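Local coordinates for beta-galactosidase (Marinomonas sp. ef1, PDB 6Y2K), which hydrolyses terminal beta-D-galactose residues from beta-galactosides as a cold-active, hexameric glycosidase of family GH42, at residues C439-M442 / Y443-M446. Sequence-based numbering, arbitrary orientation.
Sequences CYRM and YEAM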
loop_
_atom_site.group_PDB
_atom_site.type_symbol
_atom_site.label_atom_id
_atom_site.label_comp_id
_atom_site.label_asym_id
_atom_site.label_seq_id
_atom_site.Cartn_x
_atom_site.Cartn_y
_atom_site.Cartn_z
ATOM N N CYS A 439 -26.947 1.263 -17.780
ATOM C CA CYS A 439 -28.146 2.107 -17.630
ATOM C C CYS A 439 -28.153 2.811 -16.267
ATOM O O CYS A 439 -28.378 4.028 -16.179
ATOM C CB CYS A 439 -29.436 1.295 -17.809
ATOM S SG CYS A 439 -29.781 0.686 -19.479
ATOM N N TYR A 440 -27.846 2.047 -15.220
ATOM C CA TYR A 440 -27.809 2.562 -13.853
ATOM C C TYR A 440 -26.743 3.644 -13.679
ATOM O O TYR A 440 -26.999 4.645 -13.032
ATOM C CB TYR A 440 -27.548 1.425 -12.856
ATOM C CG TYR A 440 -27.769 1.795 -11.412
ATOM C CD1 TYR A 440 -26.734 2.317 -10.634
ATOM C CD2 TYR A 440 -29.010 1.607 -10.808
ATOM C CE1 TYR A 440 -26.937 2.647 -9.302
ATOM C CE2 TYR A 440 -29.214 1.924 -9.472
ATOM C CZ TYR A 440 -28.178 2.451 -8.729
ATOM O OH TYR A 440 -28.378 2.754 -7.404
ATOM N N ARG A 441 -25.562 3.439 -14.259
ATOM C CA ARG A 441 -24.472 4.429 -14.157
ATOM C C ARG A 441 -24.718 5.694 -15.007
ATOM O O ARG A 441 -24.298 6.791 -14.611
ATOM C CB ARG A 441 -23.120 3.793 -14.485
ATOM C CG ARG A 441 -22.703 2.686 -13.523
ATOM C CD ARG A 441 -22.535 3.179 -12.094
ATOM N NE ARG A 441 -22.283 2.091 -11.145
ATOM C CZ ARG A 441 -22.233 2.238 -9.819
ATOM N NH1 ARG A 441 -22.399 3.431 -9.251
ATOM N NH2 ARG A 441 -22.002 1.188 -9.041
ATOM N N MET A 442 -25.406 5.550 -16.138
ATOM C CA MET A 442 -25.858 6.732 -16.900
ATOM C C MET A 442 -26.894 7.506 -16.071
ATOM O O MET A 442 -26.843 8.732 -15.998
ATOM C CB MET A 442 -26.433 6.355 -18.271
ATOM C CG MET A 442 -25.397 5.812 -19.255
ATOM S SD MET A 442 -25.900 5.986 -20.979
ATOM C CE MET A 442 -25.414 7.678 -21.296
ATOM N N TYR A 443 -27.794 6.767 -15.417
ATOM C CA TYR A 443 -28.819 7.350 -14.556
ATOM C C TYR A 443 -28.209 8.073 -13.345
ATOM O O TYR A 443 -28.631 9.182 -13.009
ATOM C CB TYR A 443 -29.808 6.264 -14.113
ATOM C CG TYR A 443 -30.945 6.750 -13.239
ATOM C CD1 TYR A 443 -32.103 7.305 -13.799
ATOM C CD2 TYR A 443 -30.875 6.633 -11.858
ATOM C CE1 TYR A 443 -33.157 7.726 -12.996
ATOM C CE2 TYR A 443 -31.913 7.058 -11.046
ATOM C CZ TYR A 443 -33.049 7.605 -11.616
ATOM O OH TYR A 443 -34.060 8.023 -10.789
ATOM N N GLU A 444 -27.223 7.444 -12.703
ATOM C CA GLU A 444 -26.501 8.052 -11.580
ATOM C C GLU A 444 -25.892 9.407 -11.947
ATOM O O GLU A 444 -25.992 10.358 -11.171
ATOM C CB GLU A 444 -25.405 7.113 -11.066
ATOM C CG GLU A 444 -24.525 7.688 -9.967
ATOM C CD GLU A 444 -23.461 6.710 -9.496
ATOM O OE1 GLU A 444 -23.272 6.573 -8.270
ATOM O OE2 GLU A 444 -22.809 6.084 -10.357
ATOM N N ALA A 445 -25.261 9.477 -13.117
ATOM C CA ALA A 445 -24.698 10.733 -13.631
ATOM C C ALA A 445 -25.766 11.829 -13.805
ATOM O O ALA A 445 -25.546 12.981 -13.419
ATOM C CB ALA A 445 -23.966 10.485 -14.943
ATOM N N MET A 446 -26.918 11.462 -14.368
ATOM C CA MET A 446 -28.065 12.385 -14.491
ATOM C C MET A 446 -28.499 12.901 -13.126
ATOM O O MET A 446 -28.742 14.107 -12.946
ATOM C CB MET A 446 -29.269 11.698 -15.140
ATOM C CG MET A 446 -29.106 11.332 -16.606
ATOM S SD MET A 446 -30.535 10.376 -17.157
ATOM C CE MET A 446 -30.107 10.194 -18.875
HETATM O O HOH W 1 -22.155 6.970 -12.982
#
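Arg441 and Glu444, one helical turn apart, meet with the edge of the guanidinium turned to the carboxylate. Arg441 NH1 donates to Glu444 OE2 over 2.9 Å, nearly straight at 161°. The acceptor lies almost exactly in the guanidinium plane, whereas NH1 approaches OE2 from above the carboxylate, the two flat groups being inclined by 37°. The side chains run alongside each other: Arg441 bends at chi2, while Glu444 reaches out extended, its CG anti to the backbone N (chi1 176°). Glu444 OE2 also rests 3.4 Å from Arg441 CD.

A water donates to both Glu444 OE2 (2.8 Å) and Arg441 O (2.7 Å), tying the carboxylate back to the helix backbone. Arg441 O also accepts from Ala445 N at 3.2 Å, a bond that arrives from above the carbonyl plane. Beyond the helix, Glu282 shares NH1, Leu277 O takes NH2 and His291 holds Glu444 OE1; within this polar network the nearby guanidinium would probably favour the ionised form of Glu444.

Tyr443 packs edge-to-face with Phe297 and bonds through its hydroxyl to Asp300, while Met442 and Ala445 touch Leu588. Thus an i to i+3 salt bridge rides on regular i to i+4 alpha-helical bonding in helix 435-448 of the trimerisation domain, whose Tyr440 and Tyr443 pack on helix 294-305 of the TIM-barrel region.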